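Local atomic coordinates of prophenoloxidase b (Marsupenaeus japonicus, PDB entry 3WKY), a protein that is the zymogen of a crustacean hemolymph phenoloxidase, which once activated probably oxidises phenols at a type 3 dicopper centre. Residues H227-R232 against V392-H397; V245-D250 against W396-D401. All blocks are in the same frame, centred on the assembly; numbering follows the deposited sequence.

How the contacts relate
Both contacts use helix 391-409, which carries the copper ligand His397, and their centres lie about 8 Å apart. Contact 1 packs this helix, through Phe393, Phe394 and His397, on helix 218-239, next to the dicopper centre. Contact 2 lays the loop segment 245-250 along another part of the same helix, farther from the centre of the chain. Trp396 and His397 belong to both. Arg395 ties the two together: its NE lies 2.8 Å from Lys246 O and its NH2 3.1 Å from Ala247 O, both probable hydrogen bonds. Val245 CG2 also packs against Phe394 O at 3.7 Å. The helix supplying one of the three histidines of one copper is thus flanked by a second helix and a loop.

Contact 1. Residues H227-R232 against V392-H397; sequences HNLVAR and VFFRWH. With CUO (Cu2-o2 cluster), chain J.
Two helices of the copper-containing domain meet beside the dicopper centre, where Leu229 and Val230 pack on Phe393, Phe394 and His397. The segments belong to helices 218-239 and 391-409. Their axes approach to 10.1 Å and run at 123° to each other. Leu229 touches both phenylalanines, each with a different branch. With CG anti to the backbone N (chi1 177°) the side chain heads toward Phe394, and chi2 (50°) then directs the methyls. CD2 touches the edge of the Phe393 ring, 3.7 Å from CE2. CD1 and CG lie against the outer end of Phe394, with CG 3.9 Å from Phe394 CE1. Leu229 crosses both aromatic side chains at about a right angle. The backbone of 227-232 also takes part: Leu229 O and Val230 CA sit at the edge of the Phe394 ring.

This is the type 3 copper site of the hemocyanin and phenoloxidase family, in which histidines from helices hold two coppers. His397 NE2 binds one copper at 2.2 Å, and His357 and His361 complete its histidine set. Phe393 stands next to the bound oxygen, with its CE1 3.2 Å from O2 of the cluster, which lies near the plane of the ring at its edge. Within helix 391-409 one face of the Phe393 ring is covered by His397 CD2. Phe393 CD2 in turn lies over the centre of the Phe394 ring, 3.6 Å above its plane. Val230 reaches the histidine from the other helix. Its CG2 points beside the backbone N and meets His397 CB at 3.6 Å. All five touching residues are buried, and the side-chain packing is mainly apolar. Phe394 also meets Trp189 and Arg190 of helix 187-190.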
loop_
_atom_site.group_PDB
_atom_site.type_symbol
_atom_site.label_atom_id
_atom_site.label_comp_id
_atom_site.label_asym_id
_atom_site.label_seq_id
_atom_site.Cartn_x
_atom_site.Cartn_y
_atom_site.Cartn_z
ATOM N N HIS A 227 -29.292 16.729 13.193
ATOM C CA HIS A 227 -29.931 15.485 12.794
ATOM C C HIS A 227 -30.943 15.757 11.696
ATOM O O HIS A 227 -31.018 15.045 10.702
ATOM C CB HIS A 227 -30.660 14.824 13.963
ATOM C CG HIS A 227 -31.554 13.713 13.521
ATOM N ND1 HIS A 227 -31.056 12.512 13.058
ATOM C CD2 HIS A 227 -32.899 13.645 13.387
ATOM C CE1 HIS A 227 -32.064 11.738 12.688
ATOM N NE2 HIS A 227 -33.191 12.399 12.877
ATOM N N ASN A 228 -31.737 16.800 11.888
ATOM C CA ASN A 228 -32.747 17.167 10.912
ATOM C C ASN A 228 -32.133 17.683 9.617
ATOM O O ASN A 228 -32.625 17.394 8.524
ATOM C CB ASN A 228 -33.701 18.196 11.533
ATOM C CG ASN A 228 -34.798 17.540 12.318
ATOM O OD1 ASN A 228 -35.841 17.218 11.757
ATOM N ND2 ASN A 228 -34.566 17.305 13.620
ATOM N N LEU A 229 -31.036 18.428 9.743
ATOM C CA LEU A 229 -30.295 18.914 8.589
ATOM C C LEU A 229 -29.736 17.752 7.740
ATOM O O LEU A 229 -29.885 17.738 6.514
ATOM C CB LEU A 229 -29.174 19.845 9.081
ATOM C CG LEU A 229 -28.183 20.468 8.100
ATOM C CD1 LEU A 229 -28.903 21.142 6.935
ATOM C CD2 LEU A 229 -27.350 21.474 8.874
ATOM N N VAL A 230 -29.098 16.785 8.392
ATOM C CA VAL A 230 -28.612 15.580 7.711
ATOM C C VAL A 230 -29.744 14.737 7.104
ATOM O O VAL A 230 -29.650 14.278 5.960
ATOM C CB VAL A 230 -27.772 14.711 8.674
ATOM C CG1 VAL A 230 -27.415 13.363 8.010
ATOM C CG2 VAL A 230 -26.492 15.469 9.082
ATOM N N ALA A 231 -30.821 14.539 7.862
ATOM C CA ALA A 231 -31.945 13.740 7.365
ATOM C C ALA A 231 -32.535 14.356 6.097
ATOM O O ALA A 231 -32.779 13.658 5.115
ATOM C CB ALA A 231 -33.022 13.599 8.436
ATOM N N ARG A 232 -32.758 15.667 6.116
ATOM C CA ARG A 232 -33.346 16.335 4.956
ATOM C C ARG A 232 -32.403 16.331 3.759
ATOM O O ARG A 232 -32.836 16.205 2.618
ATOM C CB ARG A 232 -33.822 17.752 5.315
ATOM C CG ARG A 232 -35.182 17.708 6.058
ATOM C CD ARG A 232 -35.540 19.038 6.687
ATOM N NE ARG A 232 -36.860 18.944 7.319
ATOM C CZ ARG A 232 -38.003 19.239 6.712
ATOM N NH1 ARG A 232 -38.008 19.657 5.451
ATOM N NH2 ARG A 232 -39.152 19.109 7.374
ATOM N N VAL A 392 -18.463 17.725 2.193
ATOM C CA VAL A 392 -17.884 17.085 3.366
ATOM C C VAL A 392 -18.560 17.530 4.663
ATOM O O VAL A 392 -18.457 16.844 5.679
ATOM C CB VAL A 392 -16.349 17.267 3.451
ATOM C CG1 VAL A 392 -15.978 18.596 4.143
ATOM C CG2 VAL A 392 -15.732 16.100 4.204
ATOM N N PHE A 393 -19.254 18.667 4.635
ATOM C CA PHE A 393 -20.057 19.063 5.799
ATOM C C PHE A 393 -20.976 17.924 6.221
ATOM O O PHE A 393 -21.127 17.607 7.423
ATOM C CB PHE A 393 -20.913 20.292 5.480
ATOM C CG PHE A 393 -21.797 20.713 6.627
ATOM C CD1 PHE A 393 -21.321 21.581 7.599
ATOM C CD2 PHE A 393 -23.091 20.203 6.750
ATOM C CE1 PHE A 393 -22.133 21.955 8.677
ATOM C CE2 PHE A 393 -23.917 20.564 7.821
ATOM C CZ PHE A 393 -23.432 21.443 8.791
ATOM N N PHE A 394 -21.615 17.317 5.234
ATOM C CA PHE A 394 -22.615 16.305 5.539
ATOM C C PHE A 394 -21.986 14.956 5.865
ATOM O O PHE A 394 -22.559 14.165 6.604
ATOM C CB PHE A 394 -23.662 16.238 4.429
ATOM C CG PHE A 394 -24.516 17.471 4.366
ATOM C CD1 PHE A 394 -25.688 17.558 5.117
ATOM C CD2 PHE A 394 -24.122 18.566 3.600
ATOM C CE1 PHE A 394 -26.466 18.720 5.093
ATOM C CE2 PHE A 394 -24.886 19.726 3.566
ATOM C CZ PHE A 394 -26.071 19.796 4.306
ATOM N N ARG A 395 -20.786 14.703 5.356
ATOM C CA ARG A 395 -20.078 13.510 5.781
ATOM C C ARG A 395 -19.633 13.668 7.238
ATOM O O ARG A 395 -19.696 12.719 8.021
ATOM C CB ARG A 395 -18.867 13.241 4.862
ATOM C CG ARG A 395 -19.251 12.980 3.389
ATOM C CD ARG A 395 -18.147 12.167 2.664
ATOM N NE ARG A 395 -17.937 10.892 3.356
ATOM C CZ ARG A 395 -16.816 10.178 3.313
ATOM N NH1 ARG A 395 -15.766 10.609 2.615
ATOM N NH2 ARG A 395 -16.739 9.035 3.991
ATOM N N TRP A 396 -19.176 14.867 7.597
ATOM C CA TRP A 396 -18.769 15.132 8.972
ATOM C C TRP A 396 -19.985 15.049 9.898
ATOM O O TRP A 396 -19.932 14.442 10.972
ATOM C CB TRP A 396 -18.092 16.506 9.072
ATOM C CG TRP A 396 -17.518 16.783 10.429
ATOM C CD1 TRP A 396 -17.877 17.799 11.283
ATOM C CD2 TRP A 396 -16.494 16.028 11.111
ATOM N NE1 TRP A 396 -17.131 17.729 12.440
ATOM C CE2 TRP A 396 -16.280 16.656 12.364
ATOM C CE3 TRP A 396 -15.729 14.901 10.776
ATOM C CZ2 TRP A 396 -15.353 16.170 13.303
ATOM C CZ3 TRP A 396 -14.785 14.425 11.708
ATOM C CH2 TRP A 396 -14.603 15.069 12.951
ATOM N N HIS A 397 -21.095 15.632 9.473
ATOM C CA HIS A 397 -22.290 15.585 10.313
ATOM C C HIS A 397 -23.010 14.258 10.351
ATOM O O HIS A 397 -23.727 13.976 11.311
ATOM C CB HIS A 397 -23.231 16.765 10.051
ATOM C CG HIS A 397 -22.839 17.943 10.862
ATOM N ND1 HIS A 397 -23.178 18.059 12.189
ATOM C CD2 HIS A 397 -21.984 18.958 10.593
ATOM C CE1 HIS A 397 -22.608 19.142 12.693
ATOM N NE2 HIS A 397 -21.882 19.696 11.742
HETATM CU CU1 CUO J . -23.543 23.448 12.491
HETATM CU CU2 CUO J . -20.605 21.374 12.309
HETATM O O1 CUO J . -21.782 22.748 13.121
HETATM O O2 CUO J . -21.512 23.206 11.549
#

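Contact 2. Residues V245-D250 against W396-D401; sequences VKAFED and WHKFID. With CUO (Cu2-o2 cluster), chain J.
Ala247 and Lys398 meet where the loop segment 245-250 runs beside helix 391-409 in the copper-containing domain. The Lys398 side chain leaves the helix with CG anti to the backbone N (chi1 -178°) and bends at chi2, 70°. Its CG comes to 3.7 Å from Ala247 N, and its aliphatic part runs antiparallel to the Val245 side chain, with CB 3.9 Å from Val245 CG1. Beyond the bend the chain departs from the loop. NZ then reaches back through a water, which accepts from it at 3.0 Å and donates to Val245 O at 2.7 Å.

The Ala247 methyl sits against the helix backbone, 3.5 Å from Phe399 N. This close fit lets the CA atoms of Ala247 and Phe399 approach to 4.5 Å. Phe399 CB in turn lies 3.6 Å from Phe248 O. In the conformer described, Glu249 crosses Phe399 obliquely. Its CG, beside the backbone N, lies 3.5 Å from Phe399 CD1, and the extended chain beyond it carries OE2 to the ring edge. The carboxylate stands nearly perpendicular to the ring, at 87°, with OE2 in the ring plane. OE2 is hydrogen-bonded to Asn402, one turn along from Lys398. Phe248 and Trp396 make a looser contact, in which Trp396 CE3 lies at the edge of the Phe248 ring. Phe399 CD2 also covers one face of the Trp396 ring, offset toward its rim.

The loop follows helix 218-239, and Asn234 OD1 of that helix accepts a hydrogen bond from Val245 N. On the helix side Phe399 packs on Arg301 and Tyr305 of helix 294-310 and on Ile356 of helix 356-365. Asp401 is hydrogen-bonded to His227 of helix 218-239 and forms a salt bridge with Arg525, which follows helix 520-523 and precedes strand 528-534.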
loop_
_atom_site.group_PDB
_atom_site.type_symbol
_atom_site.label_atom_id
_atom_site.label_comp_id
_atom_site.label_asym_id
_atom_site.label_seq_id
_atom_site.Cartn_x
_atom_site.Cartn_y
_atom_site.Cartn_z
ATOM N N VAL A 245 -25.767 9.974 2.302
ATOM C CA VAL A 245 -24.400 10.365 2.664
ATOM C C VAL A 245 -23.727 9.346 3.599
ATOM O O VAL A 245 -24.365 8.745 4.468
ATOM C CB VAL A 245 -24.381 11.776 3.291
ATOM C CG1 VAL A 245 -25.114 11.790 4.637
ATOM C CG2 VAL A 245 -22.957 12.272 3.444
ATOM N N LYS A 246 -22.429 9.143 3.386
ATOM C CA LYS A 246 -21.647 8.232 4.206
ATOM C C LYS A 246 -20.806 9.013 5.205
ATOM O O LYS A 246 -20.149 9.991 4.842
ATOM C CB LYS A 246 -20.745 7.377 3.312
ATOM C CG LYS A 246 -21.527 6.455 2.392
ATOM C CD LYS A 246 -20.676 5.959 1.234
ATOM C CE LYS A 246 -21.531 5.221 0.207
ATOM N NZ LYS A 246 -20.748 4.815 -0.990
ATOM N N ALA A 247 -20.827 8.578 6.463
ATOM C CA ALA A 247 -20.070 9.255 7.508
ATOM C C ALA A 247 -18.586 9.222 7.167
ATOM O O ALA A 247 -18.090 8.240 6.609
ATOM C CB ALA A 247 -20.291 8.581 8.836
ATOM N N PHE A 248 -17.886 10.291 7.505
ATOM C CA PHE A 248 -16.425 10.277 7.426
ATOM C C PHE A 248 -15.929 9.884 8.816
ATOM O O PHE A 248 -15.801 10.739 9.705
ATOM C CB PHE A 248 -15.882 11.631 6.996
ATOM C CG PHE A 248 -14.368 11.665 6.901
ATOM C CD1 PHE A 248 -13.690 10.752 6.110
ATOM C CD2 PHE A 248 -13.638 12.594 7.617
ATOM C CE1 PHE A 248 -12.281 10.779 6.029
ATOM C CE2 PHE A 248 -12.242 12.621 7.540
ATOM C CZ PHE A 248 -11.574 11.705 6.752
ATOM N N GLU A 249 -15.655 8.586 8.986
ATOM C CA GLU A 249 -15.340 8.008 10.295
ATOM C C GLU A 249 -13.972 7.364 10.382
ATOM O O GLU A 249 -13.352 7.359 11.448
ATOM C CB GLU A 249 -16.390 6.969 10.675
ATOM C CG GLU A 249 -17.657 7.613 11.100
ATOM C CD GLU A 249 -18.708 6.619 11.541
ATOM O OE1 GLU A 249 -18.598 5.409 11.216
ATOM O OE2 GLU A 249 -19.646 7.078 12.214
ATOM N N ASP A 250 -13.504 6.808 9.270
ATOM C CA ASP A 250 -12.157 6.232 9.239
ATOM C C ASP A 250 -11.237 7.316 8.718
ATOM O O ASP A 250 -11.140 7.544 7.512
ATOM C CB ASP A 250 -12.105 4.995 8.335
ATOM C CG ASP A 250 -10.741 4.333 8.321
ATOM O OD1 ASP A 250 -9.744 4.961 8.745
ATOM O OD2 ASP A 250 -10.660 3.173 7.873
ATOM N N TRP A 396 -19.176 14.867 7.597
ATOM C CA TRP A 396 -18.769 15.132 8.972
ATOM C C TRP A 396 -19.985 15.049 9.898
ATOM O O TRP A 396 -19.932 14.442 10.972
ATOM C CB TRP A 396 -18.092 16.506 9.072
ATOM C CG TRP A 396 -17.518 16.783 10.429
ATOM C CD1 TRP A 396 -17.877 17.799 11.283
ATOM C CD2 TRP A 396 -16.494 16.028 11.111
ATOM N NE1 TRP A 396 -17.131 17.729 12.440
ATOM C CE2 TRP A 396 -16.280 16.656 12.364
ATOM C CE3 TRP A 396 -15.729 14.901 10.776
ATOM C CZ2 TRP A 396 -15.353 16.170 13.303
ATOM C CZ3 TRP A 396 -14.785 14.425 11.708
ATOM C CH2 TRP A 396 -14.603 15.069 12.951
ATOM N N HIS A 397 -21.095 15.632 9.473
ATOM C CA HIS A 397 -22.290 15.585 10.313
ATOM C C HIS A 397 -23.010 14.258 10.351
ATOM O O HIS A 397 -23.727 13.976 11.311
ATOM C CB HIS A 397 -23.231 16.765 10.051
ATOM C CG HIS A 397 -22.839 17.943 10.862
ATOM N ND1 HIS A 397 -23.178 18.059 12.189
ATOM C CD2 HIS A 397 -21.984 18.958 10.593
ATOM C CE1 HIS A 397 -22.608 19.142 12.693
ATOM N NE2 HIS A 397 -21.882 19.696 11.742
ATOM N N LYS A 398 -22.819 13.435 9.325
ATOM C CA LYS A 398 -23.298 12.063 9.423
ATOM C C LYS A 398 -22.482 11.316 10.490
ATOM O O LYS A 398 -23.042 10.548 11.263
ATOM C CB LYS A 398 -23.255 11.342 8.069
ATOM C CG LYS A 398 -23.799 9.907 8.128
ATOM C CD LYS A 398 -25.334 9.886 8.353
ATOM C CE LYS A 398 -25.821 8.450 8.476
ATOM N NZ LYS A 398 -27.323 8.361 8.411
ATOM N N PHE A 399 -21.169 11.545 10.550
ATOM C CA PHE A 399 -20.373 10.973 11.643
ATOM C C PHE A 399 -20.899 11.449 12.998
ATOM O O PHE A 399 -21.109 10.652 13.923
ATOM C CB PHE A 399 -18.887 11.343 11.504
ATOM C CG PHE A 399 -18.132 11.306 12.816
ATOM C CD1 PHE A 399 -17.948 10.110 13.493
ATOM C CD2 PHE A 399 -17.607 12.470 13.363
ATOM C CE1 PHE A 399 -17.267 10.071 14.715
ATOM C CE2 PHE A 399 -16.924 12.447 14.563
ATOM C CZ PHE A 399 -16.753 11.250 15.248
ATOM N N ILE A 400 -21.105 12.756 13.111
ATOM C CA ILE A 400 -21.608 13.331 14.354
ATOM C C ILE A 400 -22.977 12.738 14.704
ATOM O O ILE A 400 -23.220 12.343 15.857
ATOM C CB ILE A 400 -21.661 14.877 14.265
ATOM C CG1 ILE A 400 -20.230 15.440 14.171
ATOM C CG2 ILE A 400 -22.372 15.466 15.480
ATOM C CD1 ILE A 400 -19.349 15.102 15.391
ATOM N N ASP A 401 -23.858 12.622 13.716
ATOM C CA ASP A 401 -25.181 12.061 14.000
ATOM C C ASP A 401 -25.062 10.587 14.406
ATOM O O ASP A 401 -25.852 10.084 15.216
ATOM C CB ASP A 401 -26.109 12.205 12.799
ATOM C CG ASP A 401 -27.564 11.960 13.162
ATOM O OD1 ASP A 401 -28.121 12.759 13.945
ATOM O OD2 ASP A 401 -28.151 10.973 12.680
HETATM CU CU1 CUO J . -23.543 23.448 12.491
HETATM CU CU2 CUO J . -20.605 21.374 12.309
HETATM O O1 CUO J . -21.782 22.748 13.121
HETATM O O2 CUO J . -21.512 23.206 11.549
HETATM O O HOH W 1 -26.872 8.457 5.426
#